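Local coordinates for signal recognition 54 kDa protein (Pyrococcus furiosus, PDB 3DM5), which belongs to the SRP54 family of signal recognition particle proteins, combining an N-terminal helical bundle, a P-loop nucleotide-binding domain and a helical signal peptide binding domain, at residues A[8-13]-A[36-41]; A[166-171]-A[208-213]; A[272-275]-A[281-284]; A[380-385]-A[391-396]. All blocks are in the same frame, centred on the assembly; numbering follows the deposited sequence.

Contact 1 (A[8-13]-A[36-41])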
loop_
_atom_site.group_PDB
_atom_site.type_symbol
_atom_site.label_atom_id
_atom_site.label_comp_id
_atom_site.label_asym_id
_atom_site.label_seq_id
_atom_site.Cartn_x
_atom_site.Cartn_y
_atom_site.Cartn_z
ATOM N N LYS A 8 -11.647 4.813 -7.655
ATOM C CA LYS A 8 -10.473 5.598 -8.018
ATOM C C LYS A 8 -9.794 5.035 -9.242
ATOM O O LYS A 8 -9.420 5.777 -10.131
ATOM C CB LYS A 8 -9.454 5.643 -6.884
ATOM C CG LYS A 8 -9.747 6.619 -5.766
ATOM C CD LYS A 8 -8.713 6.451 -4.659
ATOM C CE LYS A 8 -7.388 5.953 -5.245
ATOM N NZ LYS A 8 -6.205 6.209 -4.373
ATOM N N ALA A 9 -9.619 3.723 -9.288
ATOM C CA ALA A 9 -8.921 3.114 -10.405
ATOM C C ALA A 9 -9.688 3.269 -11.726
ATOM O O ALA A 9 -9.096 3.546 -12.781
ATOM C CB ALA A 9 -8.629 1.653 -10.110
ATOM N N LEU A 10 -11.003 3.088 -11.685
ATOM C CA LEU A 10 -11.776 3.251 -12.911
ATOM C C LEU A 10 -11.763 4.713 -13.398
ATOM O O LEU A 10 -11.456 5.004 -14.555
ATOM C CB LEU A 10 -13.186 2.696 -12.733
ATOM C CG LEU A 10 -13.187 1.170 -12.570
ATOM C CD1 LEU A 10 -14.450 0.701 -11.862
ATOM C CD2 LEU A 10 -12.969 0.422 -13.908
ATOM N N ALA A 11 -12.063 5.634 -12.498
ATOM C CA ALA A 11 -12.020 7.054 -12.819
ATOM C C ALA A 11 -10.688 7.496 -13.441
ATOM O O ALA A 11 -10.660 8.382 -14.295
ATOM C CB ALA A 11 -12.317 7.863 -11.573
ATOM N N ASN A 12 -9.587 6.885 -13.012
ATOM C CA ASN A 12 -8.271 7.297 -13.490
ATOM C C ASN A 12 -8.015 6.914 -14.935
ATOM O O ASN A 12 -7.300 7.607 -15.658
ATOM C CB ASN A 12 -7.164 6.758 -12.587
ATOM C CG ASN A 12 -7.076 7.511 -11.276
ATOM O OD1 ASN A 12 -7.633 8.605 -11.130
ATOM N ND2 ASN A 12 -6.386 6.927 -10.309
ATOM N N THR A 13 -8.605 5.809 -15.361
ATOM C CA THR A 13 -8.454 5.391 -16.739
ATOM C C THR A 13 -9.205 6.380 -17.610
ATOM O O THR A 13 -8.797 6.646 -18.728
ATOM C CB THR A 13 -8.992 3.973 -16.961
ATOM O OG1 THR A 13 -10.426 4.005 -17.017
ATOM C CG2 THR A 13 -8.532 3.056 -15.833
ATOM N N GLN A 36 -9.163 -4.156 -16.906
ATOM C CA GLN A 36 -9.008 -5.544 -16.490
ATOM C C GLN A 36 -8.357 -5.609 -15.124
ATOM O O GLN A 36 -8.838 -6.301 -14.241
ATOM C CB GLN A 36 -8.194 -6.333 -17.510
ATOM C CG GLN A 36 -8.877 -6.403 -18.872
ATOM C CD GLN A 36 -8.022 -7.056 -19.913
ATOM O OE1 GLN A 36 -8.523 -7.501 -20.953
ATOM N NE2 GLN A 36 -6.715 -7.117 -19.653
ATOM N N ARG A 37 -7.275 -4.866 -14.940
ATOM C CA ARG A 37 -6.567 -4.889 -13.665
ATOM C C ARG A 37 -7.434 -4.416 -12.507
ATOM O O ARG A 37 -7.434 -5.029 -11.430
ATOM C CB ARG A 37 -5.253 -4.103 -13.735
ATOM C CG ARG A 37 -4.034 -4.975 -14.068
ATOM C CD ARG A 37 -2.708 -4.188 -14.120
ATOM N NE ARG A 37 -2.346 -3.810 -15.488
ATOM C CZ ARG A 37 -2.417 -2.573 -15.981
ATOM N NH1 ARG A 37 -2.830 -1.571 -15.211
ATOM N NH2 ARG A 37 -2.066 -2.341 -17.246
ATOM N N ALA A 38 -8.180 -3.333 -12.717
ATOM C CA ALA A 38 -9.002 -2.790 -11.645
ATOM C C ALA A 38 -10.078 -3.800 -11.295
ATOM O O ALA A 38 -10.251 -4.145 -10.130
ATOM C CB ALA A 38 -9.615 -1.461 -12.048
ATOM N N LEU A 39 -10.786 -4.274 -12.318
ATOM C CA LEU A 39 -11.851 -5.274 -12.163
ATOM C C LEU A 39 -11.392 -6.553 -11.472
ATOM O O LEU A 39 -12.001 -6.964 -10.480
ATOM C CB LEU A 39 -12.502 -5.606 -13.521
ATOM C CG LEU A 39 -13.850 -4.955 -13.860
ATOM C CD1 LEU A 39 -14.136 -3.690 -13.054
ATOM C CD2 LEU A 39 -13.989 -4.702 -15.335
ATOM N N ILE A 40 -10.334 -7.177 -11.991
ATOM C CA ILE A 40 -9.820 -8.437 -11.433
ATOM C C ILE A 40 -9.451 -8.290 -9.957
ATOM O O ILE A 40 -9.639 -9.207 -9.150
ATOM C CB ILE A 40 -8.570 -8.941 -12.180
ATOM C CG1 ILE A 40 -8.906 -9.330 -13.620
ATOM C CG2 ILE A 40 -7.988 -10.133 -11.460
ATOM C CD1 ILE A 40 -9.757 -10.540 -13.709
ATOM N N GLN A 41 -8.929 -7.117 -9.620
ATOM C CA GLN A 41 -8.504 -6.822 -8.275
ATOM C C GLN A 41 -9.683 -6.710 -7.308
ATOM O O GLN A 41 -9.517 -6.907 -6.117
ATOM C CB GLN A 41 -7.690 -5.532 -8.274
ATOM C CG GLN A 41 -6.937 -5.280 -6.992
ATOM C CD GLN A 41 -5.842 -4.252 -7.160
ATOM O OE1 GLN A 41 -6.085 -3.123 -7.605
ATOM N NE2 GLN A 41 -4.624 -4.636 -6.801
#

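Contact 2 (A[166-171]-A[208-213])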
loop_
_atom_site.group_PDB
_atom_site.type_symbol
_atom_site.label_atom_id
_atom_site.label_comp_id
_atom_site.label_asym_id
_atom_site.label_seq_id
_atom_site.Cartn_x
_atom_site.Cartn_y
_atom_site.Cartn_z
ATOM N N ASP A 166 -41.561 -23.571 15.508
ATOM C CA ASP A 166 -42.015 -23.871 14.158
ATOM C C ASP A 166 -41.831 -22.620 13.303
ATOM O O ASP A 166 -42.442 -21.580 13.567
ATOM C CB ASP A 166 -43.473 -24.317 14.169
ATOM C CG ASP A 166 -43.902 -24.917 12.852
ATOM O OD1 ASP A 166 -43.038 -25.080 11.955
ATOM O OD2 ASP A 166 -45.105 -25.228 12.716
ATOM N N ALA A 167 -40.971 -22.711 12.291
ATOM C CA ALA A 167 -40.567 -21.526 11.539
ATOM C C ALA A 167 -41.705 -20.969 10.701
ATOM O O ALA A 167 -41.994 -19.772 10.752
ATOM C CB ALA A 167 -39.378 -21.838 10.668
ATOM N N ILE A 168 -42.344 -21.843 9.928
ATOM C CA ILE A 168 -43.506 -21.462 9.121
ATOM C C ILE A 168 -44.703 -21.021 10.001
ATOM O O ILE A 168 -45.381 -20.035 9.709
ATOM C CB ILE A 168 -43.937 -22.617 8.206
ATOM C CG1 ILE A 168 -42.715 -23.400 7.740
ATOM C CG2 ILE A 168 -44.694 -22.095 7.025
ATOM C CD1 ILE A 168 -42.256 -23.048 6.343
ATOM N N LYS A 169 -44.966 -21.742 11.079
ATOM C CA LYS A 169 -46.004 -21.297 11.985
ATOM C C LYS A 169 -45.728 -19.857 12.380
ATOM O O LYS A 169 -46.613 -18.998 12.294
ATOM C CB LYS A 169 -46.057 -22.177 13.230
ATOM C CG LYS A 169 -47.216 -23.161 13.273
ATOM C CD LYS A 169 -47.334 -23.760 14.681
ATOM C CE LYS A 169 -47.025 -22.710 15.762
ATOM N NZ LYS A 169 -47.140 -23.227 17.163
ATOM N N LEU A 170 -44.490 -19.603 12.803
ATOM C CA LEU A 170 -44.085 -18.305 13.337
ATOM C C LEU A 170 -44.331 -17.207 12.319
ATOM O O LEU A 170 -44.906 -16.165 12.621
ATOM C CB LEU A 170 -42.604 -18.325 13.683
ATOM C CG LEU A 170 -42.224 -17.928 15.099
ATOM C CD1 LEU A 170 -40.742 -17.664 15.152
ATOM C CD2 LEU A 170 -43.030 -16.735 15.571
ATOM N N ALA A 171 -43.889 -17.459 11.097
ATOM C CA ALA A 171 -44.019 -16.478 10.034
ATOM C C ALA A 171 -45.478 -16.156 9.711
ATOM O O ALA A 171 -45.812 -15.013 9.397
ATOM C CB ALA A 171 -43.232 -16.927 8.768
ATOM N N SER A 208 -42.550 -19.290 1.517
ATOM C CA SER A 208 -43.118 -18.445 0.479
ATOM C C SER A 208 -44.509 -18.939 0.029
ATOM O O SER A 208 -45.380 -18.141 -0.355
ATOM C CB SER A 208 -42.162 -18.358 -0.721
ATOM O OG SER A 208 -42.733 -17.661 -1.822
ATOM N N ASN A 209 -44.713 -20.252 0.060
ATOM C CA ASN A 209 -45.987 -20.800 -0.379
ATOM C C ASN A 209 -47.058 -20.507 0.665
ATOM O O ASN A 209 -48.194 -20.145 0.365
ATOM C CB ASN A 209 -45.862 -22.297 -0.631
ATOM C CG ASN A 209 -45.092 -22.617 -1.913
ATOM O OD1 ASN A 209 -44.564 -23.721 -2.072
ATOM N ND2 ASN A 209 -45.033 -21.652 -2.832
ATOM N N VAL A 210 -46.667 -20.643 1.912
ATOM C CA VAL A 210 -47.555 -20.343 3.004
ATOM C C VAL A 210 -47.934 -18.855 3.143
ATOM O O VAL A 210 -49.107 -18.552 3.332
ATOM C CB VAL A 210 -46.968 -20.844 4.319
ATOM C CG1 VAL A 210 -47.830 -20.381 5.474
ATOM C CG2 VAL A 210 -46.833 -22.371 4.269
ATOM N N ILE A 211 -46.973 -17.927 3.060
ATOM C CA ILE A 211 -47.302 -16.516 3.331
ATOM C C ILE A 211 -47.610 -15.691 2.091
ATOM O O ILE A 211 -48.234 -14.643 2.194
ATOM C CB ILE A 211 -46.268 -15.757 4.228
ATOM C CG1 ILE A 211 -45.043 -15.341 3.429
ATOM C CG2 ILE A 211 -45.879 -16.567 5.456
ATOM C CD1 ILE A 211 -44.106 -14.439 4.208
ATOM N N HIS A 212 -47.165 -16.157 0.930
ATOM C CA HIS A 212 -47.540 -15.543 -0.334
ATOM C C HIS A 212 -47.028 -14.113 -0.421
ATOM O O HIS A 212 -47.813 -13.182 -0.621
ATOM C CB HIS A 212 -49.065 -15.556 -0.468
ATOM C CG HIS A 212 -49.557 -16.129 -1.763
ATOM N ND1 HIS A 212 -49.581 -17.487 -2.010
ATOM C CD2 HIS A 212 -50.051 -15.532 -2.874
ATOM C CE1 HIS A 212 -50.062 -17.699 -3.222
ATOM N NE2 HIS A 212 -50.356 -16.532 -3.767
ATOM N N PRO A 213 -45.705 -13.925 -0.279
ATOM C CA PRO A 213 -45.171 -12.569 -0.188
ATOM C C PRO A 213 -45.274 -11.892 -1.533
ATOM O O PRO A 213 -45.349 -12.560 -2.575
ATOM C CB PRO A 213 -43.688 -12.789 0.133
ATOM C CG PRO A 213 -43.448 -14.270 0.086
ATOM C CD PRO A 213 -44.642 -14.907 -0.532
#

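Contact 3 (A[272-275]-A[281-284]). With GDP (guanosine-5'-diphosphate), chain J.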
loop_
_atom_site.group_PDB
_atom_site.type_symbol
_atom_site.label_atom_id
_atom_site.label_comp_id
_atom_site.label_asym_id
_atom_site.label_seq_id
_atom_site.Cartn_x
_atom_site.Cartn_y
_atom_site.Cartn_z
ATOM N N ILE A 272 -28.203 -1.767 -1.636
ATOM C CA ILE A 272 -26.908 -2.210 -1.163
ATOM C C ILE A 272 -26.774 -1.769 0.268
ATOM O O ILE A 272 -27.256 -0.709 0.637
ATOM C CB ILE A 272 -25.762 -1.654 -2.022
ATOM C CG1 ILE A 272 -25.865 -0.138 -2.187
ATOM C CG2 ILE A 272 -25.757 -2.336 -3.378
ATOM C CD1 ILE A 272 -24.616 0.496 -2.746
ATOM N N GLY A 273 -26.161 -2.611 1.088
ATOM C CA GLY A 273 -25.783 -2.222 2.437
ATOM C C GLY A 273 -24.397 -1.584 2.473
ATOM O O GLY A 273 -23.479 -1.993 1.765
ATOM N N THR A 274 -24.240 -0.613 3.360
ATOM C CA THR A 274 -23.192 0.390 3.253
ATOM C C THR A 274 -22.477 0.600 4.584
ATOM O O THR A 274 -21.538 1.382 4.697
ATOM C CB THR A 274 -23.839 1.680 2.739
ATOM O OG1 THR A 274 -23.946 1.589 1.314
ATOM C CG2 THR A 274 -23.048 2.886 3.093
ATOM N N GLY A 275 -22.918 -0.119 5.601
ATOM C CA GLY A 275 -22.256 -0.051 6.878
ATOM C C GLY A 275 -23.136 -0.627 7.952
ATOM O O GLY A 275 -24.202 -1.154 7.677
ATOM N N ILE A 281 -27.986 2.043 4.110
ATOM C CA ILE A 281 -28.562 1.312 2.984
ATOM C C ILE A 281 -28.948 2.314 1.898
ATOM O O ILE A 281 -29.459 3.383 2.190
ATOM C CB ILE A 281 -29.817 0.532 3.425
ATOM C CG1 ILE A 281 -30.434 -0.228 2.261
ATOM C CG2 ILE A 281 -30.839 1.470 3.993
ATOM C CD1 ILE A 281 -31.294 -1.413 2.675
ATOM N N GLU A 282 -28.696 1.985 0.640
ATOM C CA GLU A 282 -29.097 2.872 -0.437
ATOM C C GLU A 282 -29.717 2.081 -1.605
ATOM O O GLU A 282 -29.310 0.956 -1.884
ATOM C CB GLU A 282 -27.919 3.756 -0.866
ATOM C CG GLU A 282 -26.860 3.040 -1.653
ATOM C CD GLU A 282 -25.863 3.995 -2.304
ATOM O OE1 GLU A 282 -25.213 4.766 -1.557
ATOM O OE2 GLU A 282 -25.722 3.968 -3.554
ATOM N N PRO A 283 -30.741 2.647 -2.262
ATOM C CA PRO A 283 -31.315 1.902 -3.379
ATOM C C PRO A 283 -30.289 1.797 -4.489
ATOM O O PRO A 283 -29.410 2.653 -4.598
ATOM C CB PRO A 283 -32.504 2.763 -3.812
ATOM C CG PRO A 283 -32.788 3.654 -2.656
ATOM C CD PRO A 283 -31.475 3.891 -1.990
ATOM N N PHE A 284 -30.396 0.745 -5.294
ATOM C CA PHE A 284 -29.424 0.502 -6.333
ATOM C C PHE A 284 -29.995 0.863 -7.693
ATOM O O PHE A 284 -30.991 0.298 -8.160
ATOM C CB PHE A 284 -28.938 -0.943 -6.309
ATOM C CG PHE A 284 -27.735 -1.196 -7.191
ATOM C CD1 PHE A 284 -26.476 -0.740 -6.819
ATOM C CD2 PHE A 284 -27.859 -1.896 -8.374
ATOM C CE1 PHE A 284 -25.361 -0.979 -7.624
ATOM C CE2 PHE A 284 -26.754 -2.140 -9.177
ATOM C CZ PHE A 284 -25.507 -1.680 -8.796
HETATM P PB GDP J . -26.986 -12.048 10.395
HETATM O O1B GDP J . -26.309 -11.944 9.072
HETATM O O2B GDP J . -26.647 -13.389 10.999
HETATM O O3B GDP J . -28.476 -11.888 10.214
HETATM O O3A GDP J . -26.375 -11.008 11.466
HETATM P PA GDP J . -26.212 -9.418 11.313
HETATM O O1A GDP J . -25.903 -8.783 12.636
HETATM O O2A GDP J . -27.421 -8.771 10.700
HETATM O "O5'" GDP J . -24.900 -9.308 10.391
HETATM C "C5'" GDP J . -23.685 -9.788 10.953
HETATM C "C4'" GDP J . -22.618 -8.690 10.974
HETATM O "O4'" GDP J . -22.484 -7.985 9.718
HETATM C "C3'" GDP J . -22.923 -7.648 12.036
HETATM O "O3'" GDP J . -21.677 -7.410 12.699
HETATM C "C2'" GDP J . -23.386 -6.438 11.246
HETATM O "O2'" GDP J . -23.008 -5.219 11.844
HETATM C "C1'" GDP J . -22.602 -6.572 9.964
HETATM N N9 GDP J . -23.223 -5.916 8.803
HETATM C C8 GDP J . -24.430 -6.132 8.254
HETATM N N7 GDP J . -24.603 -5.345 7.157
HETATM C C5 GDP J . -23.475 -4.627 6.995
HETATM C C6 GDP J . -22.952 -3.600 6.054
HETATM O O6 GDP J . -23.618 -3.192 5.073
HETATM N N1 GDP J . -21.726 -3.116 6.286
HETATM C C2 GDP J . -20.961 -3.530 7.310
HETATM N N2 GDP J . -19.732 -2.992 7.466
HETATM N N3 GDP J . -21.361 -4.460 8.197
HETATM C C4 GDP J . -22.578 -5.019 8.087
#

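Contact 4 (A[380-385]-A[391-396])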
loop_
_atom_site.group_PDB
_atom_site.type_symbol
_atom_site.label_atom_id
_atom_site.label_comp_id
_atom_site.label_asym_id
_atom_site.label_seq_id
_atom_site.Cartn_x
_atom_site.Cartn_y
_atom_site.Cartn_z
ATOM N N ASP A 380 13.914 30.809 -19.743
ATOM C CA ASP A 380 14.515 29.489 -19.618
ATOM C C ASP A 380 15.985 29.524 -20.003
ATOM O O ASP A 380 16.691 28.512 -19.928
ATOM C CB ASP A 380 13.801 28.484 -20.516
ATOM C CG ASP A 380 12.388 28.178 -20.050
ATOM O OD1 ASP A 380 12.000 28.652 -18.961
ATOM O OD2 ASP A 380 11.670 27.460 -20.780
ATOM N N SER A 381 16.439 30.686 -20.448
ATOM C CA SER A 381 17.834 30.848 -20.796
ATOM C C SER A 381 18.509 31.768 -19.790
ATOM O O SER A 381 19.704 32.065 -19.887
ATOM C CB SER A 381 17.985 31.394 -22.207
ATOM O OG SER A 381 19.357 31.569 -22.500
ATOM N N MET A 382 17.727 32.221 -18.822
ATOM C CA MET A 382 18.277 33.018 -17.749
ATOM C C MET A 382 18.683 32.099 -16.591
ATOM O O MET A 382 18.193 30.965 -16.467
ATOM C CB MET A 382 17.274 34.078 -17.289
ATOM C CG MET A 382 16.804 35.039 -18.392
ATOM S SD MET A 382 15.789 36.397 -17.754
ATOM C CE MET A 382 15.734 37.456 -19.187
ATOM N N THR A 383 19.593 32.591 -15.756
ATOM C CA THR A 383 20.016 31.843 -14.593
ATOM C C THR A 383 19.130 32.216 -13.421
ATOM O O THR A 383 18.306 33.128 -13.519
ATOM C CB THR A 383 21.485 32.116 -14.230
ATOM O OG1 THR A 383 21.658 33.494 -13.852
ATOM C CG2 THR A 383 22.368 31.788 -15.409
ATOM N N GLU A 384 19.304 31.502 -12.317
ATOM C CA GLU A 384 18.515 31.729 -11.117
ATOM C C GLU A 384 18.751 33.141 -10.630
ATOM O O GLU A 384 17.806 33.885 -10.380
ATOM C CB GLU A 384 18.892 30.707 -10.026
ATOM C CG GLU A 384 17.769 30.343 -9.087
ATOM C CD GLU A 384 16.523 29.790 -9.791
ATOM O OE1 GLU A 384 16.605 29.314 -10.947
ATOM O OE2 GLU A 384 15.446 29.830 -9.163
ATOM N N GLU A 385 20.024 33.512 -10.516
ATOM C CA GLU A 385 20.390 34.814 -9.955
ATOM C C GLU A 385 19.819 35.956 -10.785
ATOM O O GLU A 385 19.493 37.009 -10.248
ATOM C CB GLU A 385 21.905 34.962 -9.863
ATOM C CG GLU A 385 22.580 34.996 -11.213
ATOM C CD GLU A 385 24.054 35.303 -11.115
ATOM O OE1 GLU A 385 24.445 36.015 -10.154
ATOM O OE2 GLU A 385 24.803 34.828 -12.008
ATOM N N GLU A 391 17.716 43.395 -11.995
ATOM C CA GLU A 391 18.638 44.525 -11.855
ATOM C C GLU A 391 20.061 44.226 -12.316
ATOM O O GLU A 391 20.715 45.076 -12.910
ATOM C CB GLU A 391 18.677 44.948 -10.392
ATOM C CG GLU A 391 18.313 43.797 -9.460
ATOM C CD GLU A 391 19.073 43.823 -8.150
ATOM O OE1 GLU A 391 19.838 44.787 -7.918
ATOM O OE2 GLU A 391 18.907 42.872 -7.355
ATOM N N ILE A 392 20.547 43.024 -12.032
ATOM C CA ILE A 392 21.911 42.654 -12.397
ATOM C C ILE A 392 22.077 42.385 -13.891
ATOM O O ILE A 392 23.203 42.249 -14.372
ATOM C CB ILE A 392 22.392 41.399 -11.629
ATOM C CG1 ILE A 392 21.983 40.124 -12.385
ATOM C CG2 ILE A 392 21.885 41.422 -10.182
ATOM C CD1 ILE A 392 22.527 38.854 -11.803
ATOM N N ILE A 393 20.972 42.292 -14.625
ATOM C CA ILE A 393 21.062 41.905 -16.035
ATOM C C ILE A 393 21.650 43.012 -16.919
ATOM O O ILE A 393 20.919 43.791 -17.524
ATOM C CB ILE A 393 19.707 41.440 -16.616
ATOM C CG1 ILE A 393 19.105 40.312 -15.768
ATOM C CG2 ILE A 393 19.879 40.995 -18.072
ATOM C CD1 ILE A 393 17.808 39.705 -16.335
ATOM N N ASN A 394 22.976 43.067 -16.989
ATOM C CA ASN A 394 23.663 44.044 -17.823
ATOM C C ASN A 394 23.559 43.683 -19.304
ATOM O O ASN A 394 22.742 42.849 -19.678
ATOM C CB ASN A 394 25.119 44.185 -17.382
ATOM C CG ASN A 394 25.898 42.896 -17.517
ATOM O OD1 ASN A 394 25.761 42.166 -18.509
ATOM N ND2 ASN A 394 26.735 42.611 -16.523
ATOM N N TYR A 395 24.376 44.302 -20.152
ATOM C CA TYR A 395 24.226 44.075 -21.585
ATOM C C TYR A 395 24.847 42.771 -22.086
ATOM O O TYR A 395 24.250 42.096 -22.924
ATOM C CB TYR A 395 24.696 45.262 -22.443
ATOM C CG TYR A 395 24.359 45.045 -23.903
ATOM C CD1 TYR A 395 23.037 45.078 -24.338
ATOM C CD2 TYR A 395 25.350 44.757 -24.840
ATOM C CE1 TYR A 395 22.709 44.851 -25.668
ATOM C CE2 TYR A 395 25.030 44.530 -26.176
ATOM C CZ TYR A 395 23.705 44.579 -26.580
ATOM O OH TYR A 395 23.357 44.359 -27.896
ATOM N N SER A 396 26.029 42.408 -21.596
ATOM C CA SER A 396 26.661 41.167 -22.058
ATOM C C SER A 396 25.812 39.958 -21.661
ATOM O O SER A 396 25.743 38.963 -22.390
ATOM C CB SER A 396 28.092 41.026 -21.536
ATOM O OG SER A 396 28.129 41.205 -20.135
#

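Contact 1 (A[8-13]-A[36-41])
Ala9 and Ala38 face each other where helices 5-19 and 25-41 run side by side, and their methyls form the nearest point between the two segments. Apolar packing carries the whole contact. The two methyls touch at an angle, CB of Ala9 lying 3.8 Å from CB of Ala38. Beside this pair Leu10 reaches over from the flank of its helix. Its CG stands opposite the carbonyl carbon (chi1 -68°), which brings CD2 across to 4.3 Å from Ala38 CB and 4.4 Å from CD1 of Leu39. Leu39 likewise starts from the flank of its own helix, so the two leucines close one side of the alanine pair. The short helical segments are almost antiparallel, at 170°, with axes 9.5 Å apart.

Between the two segments there is no polar bond. Thr13 OG1 turns back on its own helix and donates to the carbonyl O of Leu10, 2.8 Å away, in the carbonyl plane and on a lone pair, while Gln36 OE1 bonds Thr53 of helix 46-62. Leu39 also packs on Val49 and Leu52 of that helix, tying the pair into the helical bundle domain. The contact is thus apolar, with no directed bond setting how the segments meet.

Contact 2 (A[166-171]-A[208-213])
Ile168 and Val210 cross obliquely, the CG2 methyl of the isoleucine coming down on the fork of the valine. This methyl is 3.5 Å from Val210 CG2, 3.7 Å from Val210 CB and 3.9 Å from Val210 CG1, so it meets the branch point and both arms. The torsions explain the fit: Ile168 turns CG2 opposite its backbone N, while in Val210 it is CG1 that takes that place (chi1 173°), and CG2 is swung beside the backbone N, nearest the isoleucine.

One turn further along helix 167-180, Ala171 directs its methyl at Ile211, with CB 4.3 Å from Ile211 CG2. The carbonyl O of Ala171 lies at a similar distance, 4.2 Å, from the same methyl. These pairs join the first turn of helix 167-180 to the last turn of helix 198-211, two helices of the P-loop NTPase-type domain. Each connects strands that follow one another along the chain, as in beta-alpha-beta crossovers. Beneath them Ile211 also rests on Ile102 of strand 101-106, and Ile168 and Ala171 both touch Ile207.

Both helices have an end close by. Asp166 occupies the N-cap position of helix 167-180, although its carboxylate makes no capping bond. After helix 198-211, directly behind Ile211, His212 leaves helical geometry with a positive phi of 63°.

Contact 3 (A[272-275]-A[281-284])
The ring of Phe284 receives Ile272 obliquely, the isoleucine's CG2 methyl lying 3.9 Å from the ring atom CD1; Phe289 meets the same ring with planes inclined at about 55°. The second flat group, the guanine of the bound guanosine-5'-diphosphate, presents O6 to the backbone of 273-275. Gly275 N donates a weak bond to O6 at 3.2 Å, bent to 125°, and the C of Gly273 and N of Thr274 also border that oxygen. Next to it, Gly275 CA comes 3.2 Å from the guanine N1. Gly273 has no side chain to stand in the way of O6. The third is the carboxylate of Glu282, whose OE2 comes within 3.7 Å of Ile272 CD1.

Ile272 and Glu282 run alongside each other in one direction, with Ile272 CG1 3.4 Å from Glu282 CG. That CG stands between the glutamate's backbone N and carbonyl carbon (chi1 74°), and the chain beyond it is extended, which carries the carboxylate along the isoleucine. The backbones of the two residues form an antiparallel hydrogen-bonded pair: Ile272 N to Glu282 O spans 2.9 Å and Glu282 N to Ile272 O 3.1 Å. Gly273 and Ile281 make the adjoining non-hydrogen-bonded pair, and Ile281 turns its side chain to the opposite face, against Lys119 of helix 113-125.

Lys119 also bonds the carbonyl O of Gly275, linking that helix to the loop beside the guanine. Strands 269-273 and 281-283 thus form a beta hairpin at the border of the P-loop NTPase-type sheet; the end of strand 269-273 and the loop after it supply Gly273, Thr274 and Gly275 to the guanine end of the nucleotide pocket.

Contact 4 (A[380-385]-A[391-396])
Glu385 and Ile392 meet because Glu385 CG (chi1 66°) and Ile392 CG1 (chi1 87°) each stand between their own backbone N and carbonyl carbon. From there the glutamate extends and the isoleucine reaches across it at about a right angle. The methyl CD1 of Ile392 ends against the flank of the acid, 3.9 Å from Glu385 CG and 3.8 Å from OE1, so it packs on both the aliphatic stem and the carboxylate.

The second pair also crosses at about a right angle. Met382 SD is 4.1 Å from Ile393 CD1 and its CE 4.2 Å from that same methyl, the extended thioether laying its end over the isoleucine tip. An inverse gamma turn is centred on Ile393, closed by a weak bond of 2.8 Å from Asn394 N to Ile392 O; Ile392 and Ile393, neighbours in this turn, go to different partners.

Caps follow on both sides. Thr383, at the N-cap of helix 384-388, caps a backbone N with its side chain, and Glu386 OE1 bonds back to Thr383 N, giving a capping box. Asn394 OD1 caps Arg397 N at the start of helix 395-405. Ser396 OG donates to Asn394 OD1 at 3.0 Å from above the carbonyl plane, 42° out of it.

The polar end of Glu385 is engaged elsewhere: OE2 forms a salt bridge with Arg397 and accepts a hydrogen bond from Ile96 N of the third subunit. In this part of the helical signal peptide binding domain, apolar packing thus joins the segments, while Arg397 and that amide would probably favour the charged form of the carboxylate that Ile392 covers.

Contacts 1, 2 and 4 are joined by side-chain packing, and contact 3 alone adds paired backbone hydrogen bonds between its segments. Contact 1 is the buried one, within the helical bundle; the others are partly buried. Contacts 2 and 3 share the P-loop NTPase-type domain but not its elements: one joins two helices, the other the hairpin beside the nucleotide, and their centres are about 27 Å apart. Contact 4 lies in the signal peptide binding domain, about 89 Å from contact 2 between centres, on the opposite side of the chain's centre. Methyls suffice in contacts 1 and 2, whereas contacts 3 and 4 each pack an isoleucine against a glutamate.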